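Local coordinates for chitin oligosaccahride binding protein NagB1 (Paenibacillus sp. FPU-7, PDB 7EHP), which binds the chitin oligosaccharides N,N'-diacetylchitobiose and N,N',N''-triacetylchitotriose, probably as the extracellular solute-binding component of a sugar importer, at residues Tyr230-Gly235 and Ala248-Ala253. Numbering follows the deposited sequence.
Sequences YAFREG and AALVDA
R233, in the last turn of helix 225-233, reaches over to the loop that follows strand 237-243 and ties its guanidinium to the carbonyl of A249. Its CB lies against L250, 4.0 Å from CD2 and 3.8 Å from the backbone O of that residue. From CG to NE the chain runs extended, with chi2 at -174° and chi3 at 171°, which carries the guanidinium away from L250 O and alongside the A249 carbonyl. CD passes 3.5 Å from A249 O, and beyond it NH1 turns back to donate a hydrogen bond to the same oxygen at 2.8 Å. The N-H...O angle of 149° makes this bond moderately bent; the oxygen sits at the guanidinium edge, near its plane. Over one guanidinium face, offset toward the rim, lies CD1 of Y230 from the preceding turn. NH1 also makes a salt bridge to D13.

Next to this polar link, L250 CD2 touches both R233 CB and the edge of the F232 ring, 4.1 Å from F232 CD2, and the side chains of F232 and L250 cross at about a right angle. Both continue onto F123 and M240, side chains of strands 109-125 and 237-243. The contact packs the loop between strands 237-243 and 262-265 against a helix end of this periplasmic-binding-protein fold; the A249 side chain, about 10 Å from a bound N-acetylglucosamine, does not itself touch the sugar. A leucine in place of R233 would probably leave the carbonyl of buried A249 without this donor and D13 without this cationic partner. Thus the hydrogen bond and the apolar contacts of F232 and L250 join helix end to loop, while the salt bridge brings in D13.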
ATOM      1  N   TYR A 230       3.161   5.378 -15.525  1.00 15.02           N
ATOM      2  CA  TYR A 230       3.293   6.041 -16.816  1.00 16.25           C
ATOM      3  C   TYR A 230       2.580   5.239 -17.900  1.00 20.19           C
ATOM      4  O   TYR A 230       1.748   5.778 -18.641  1.00 19.80           O
ATOM      5  CB  TYR A 230       4.762   6.220 -17.191  1.00 18.95           C
ATOM      6  CG  TYR A 230       5.655   6.975 -16.229  1.00 18.32           C
ATOM      7  CD1 TYR A 230       5.155   7.921 -15.329  1.00 19.02           C
ATOM      8  CD2 TYR A 230       7.031   6.756 -16.254  1.00 19.04           C
ATOM      9  CE1 TYR A 230       6.037   8.621 -14.459  1.00 18.65           C
ATOM     10  CE2 TYR A 230       7.899   7.428 -15.397  1.00 19.11           C
ATOM     11  CZ  TYR A 230       7.411   8.352 -14.510  1.00 19.27           C
ATOM     12  OH  TYR A 230       8.324   8.983 -13.701  1.00 15.40           O
ATOM     13  N   ALA A 231       2.889   3.936 -17.996  1.00 14.42           N
ATOM     14  CA  ALA A 231       2.350   3.120 -19.083  1.00 16.63           C
ATOM     15  C   ALA A 231       0.836   3.141 -19.075  1.00 19.56           C
ATOM     16  O   ALA A 231       0.202   3.327 -20.119  1.00 21.57           O
ATOM     17  CB  ALA A 231       2.861   1.678 -18.988  1.00 16.25           C
ATOM     18  N   PHE A 232       0.235   2.977 -17.890  1.00 20.32           N
ATOM     19  CA  PHE A 232      -1.218   2.995 -17.802  1.00 16.98           C
ATOM     20  C   PHE A 232      -1.786   4.369 -18.150  1.00 21.80           C
ATOM     21  O   PHE A 232      -2.735   4.483 -18.937  1.00 19.46           O
ATOM     22  CB  PHE A 232      -1.664   2.569 -16.408  1.00 17.52           C
ATOM     23  CG  PHE A 232      -3.147   2.532 -16.249  1.00 17.72           C
ATOM     24  CD1 PHE A 232      -3.907   1.599 -16.960  1.00 19.50           C
ATOM     25  CD2 PHE A 232      -3.793   3.442 -15.420  1.00 14.12           C
ATOM     26  CE1 PHE A 232      -5.283   1.560 -16.836  1.00 17.48           C
ATOM     27  CE2 PHE A 232      -5.167   3.425 -15.289  1.00 17.12           C
ATOM     28  CZ  PHE A 232      -5.922   2.469 -15.997  1.00 21.49           C
ATOM     29  N   ARG A 233      -1.251   5.434 -17.548  1.00 24.21           N
ATOM     30  CA  ARG A 233      -1.881   6.732 -17.768  1.00 23.28           C
ATOM     31  C   ARG A 233      -1.632   7.257 -19.180  1.00 20.32           C
ATOM     32  O   ARG A 233      -2.412   8.080 -19.675  1.00 26.32           O
ATOM     33  CB  ARG A 233      -1.413   7.739 -16.709  1.00 27.19           C
ATOM     34  CG  ARG A 233      -0.192   8.559 -17.069  1.00 27.62           C
ATOM     35  CD  ARG A 233       0.244   9.422 -15.873  1.00 28.68           C
ATOM     36  NE  ARG A 233       1.532  10.064 -16.123  1.00 32.21           N
ATOM     37  CZ  ARG A 233       2.380  10.444 -15.175  1.00 26.41           C
ATOM     38  NH1 ARG A 233       2.093  10.243 -13.890  1.00 20.89           N
ATOM     39  NH2 ARG A 233       3.524  11.011 -15.516  1.00 25.70           N
ATOM     40  N   GLU A 234      -0.586   6.789 -19.847  1.00 21.11           N
ATOM     41  CA  GLU A 234      -0.336   7.167 -21.228  1.00 22.33           C
ATOM     42  C   GLU A 234      -1.047   6.247 -22.226  1.00 23.29           C
ATOM     43  O   GLU A 234      -0.793   6.343 -23.428  1.00 26.17           O
ATOM     44  CB  GLU A 234       1.177   7.204 -21.493  1.00 22.74           C
ATOM     45  CG  GLU A 234       1.884   8.395 -20.815  1.00 18.51           C
ATOM     46  CD  GLU A 234       3.415   8.245 -20.668  1.00 21.63           C
ATOM     47  OE1 GLU A 234       4.033   7.337 -21.285  1.00 20.13           O
ATOM     48  OE2 GLU A 234       4.011   9.057 -19.923  1.00 18.90           O
ATOM     49  N   GLY A 235      -1.934   5.377 -21.758  1.00 22.76           N
ATOM     50  CA  GLY A 235      -2.778   4.600 -22.650  1.00 20.29           C
ATOM     51  C   GLY A 235      -2.127   3.419 -23.327  1.00 25.37           C
ATOM     52  O   GLY A 235      -2.678   2.900 -24.307  1.00 26.17           O
ATOM     53  N   ALA A 248      -3.107   9.553  -7.094  1.00 21.00           N
ATOM     54  CA  ALA A 248      -2.373  10.801  -6.935  1.00 24.10           C
ATOM     55  C   ALA A 248      -1.448  11.080  -8.111  1.00 30.75           C
ATOM     56  O   ALA A 248      -0.973  12.221  -8.253  1.00 18.82           O
ATOM     57  CB  ALA A 248      -1.573  10.781  -5.628  1.00 23.54           C
ATOM     58  N   ALA A 249      -1.199  10.075  -8.964  1.00 25.09           N
ATOM     59  CA  ALA A 249      -0.294  10.189 -10.100  1.00 20.95           C
ATOM     60  C   ALA A 249      -0.962   9.866 -11.433  1.00 28.80           C
ATOM     61  O   ALA A 249      -0.259   9.653 -12.429  1.00 30.02           O
ATOM     62  CB  ALA A 249       0.922   9.282  -9.895  1.00 23.27           C
ATOM     63  N   LEU A 250      -2.292   9.855 -11.499  1.00 27.08           N
ATOM     64  CA  LEU A 250      -2.970   9.222 -12.622  1.00 39.33           C
ATOM     65  C   LEU A 250      -3.802  10.160 -13.483  1.00 51.99           C
ATOM     66  O   LEU A 250      -3.723  10.070 -14.714  1.00 48.92           O
ATOM     67  CB  LEU A 250      -3.870   8.086 -12.117  1.00 35.50           C
ATOM     68  CG  LEU A 250      -3.155   6.767 -11.864  1.00 23.00           C
ATOM     69  CD1 LEU A 250      -4.188   5.715 -11.561  1.00 25.84           C
ATOM     70  CD2 LEU A 250      -2.290   6.349 -13.027  1.00 24.49           C
ATOM     71  N   VAL A 251      -4.628  11.032 -12.897  1.00 64.36           N
ATOM     72  CA  VAL A 251      -5.817  11.483 -13.624  1.00 67.26           C
ATOM     73  C   VAL A 251      -6.026  13.005 -13.626  1.00 73.44           C
ATOM     74  O   VAL A 251      -7.115  13.503 -13.307  1.00 70.07           O
ATOM     75  CB  VAL A 251      -7.046  10.724 -13.062  1.00 55.28           C
ATOM     76  CG1 VAL A 251      -7.255  10.984 -11.555  1.00 45.25           C
ATOM     77  CG2 VAL A 251      -8.281  10.992 -13.869  1.00 55.49           C
ATOM     78  N   ASP A 252      -5.012  13.768 -14.036  1.00 73.44           N
ATOM     79  CA  ASP A 252      -5.239  15.206 -14.153  1.00 77.58           C
ATOM     80  C   ASP A 252      -4.229  15.851 -15.092  1.00 77.15           C
ATOM     81  O   ASP A 252      -3.113  15.351 -15.274  1.00 72.55           O
ATOM     82  CB  ASP A 252      -5.196  15.906 -12.788  1.00 79.01           C
ATOM     83  CG  ASP A 252      -5.984  17.214 -12.774  1.00 74.43           C
ATOM     84  OD1 ASP A 252      -6.655  17.520 -13.784  1.00 74.09           O
ATOM     85  OD2 ASP A 252      -5.935  17.934 -11.754  1.00 72.12           O
ATOM     86  N   ALA A 253      -4.666  16.965 -15.700  1.00 77.49           N
ATOM     87  CA  ALA A 253      -3.829  17.923 -16.416  1.00 69.24           C
ATOM     88  C   ALA A 253      -3.255  17.379 -17.722  1.00 61.81           C
ATOM     89  O   ALA A 253      -3.861  16.519 -18.373  1.00 58.30           O
ATOM     90  CB  ALA A 253      -2.695  18.414 -15.507  1.00 65.04           C
TER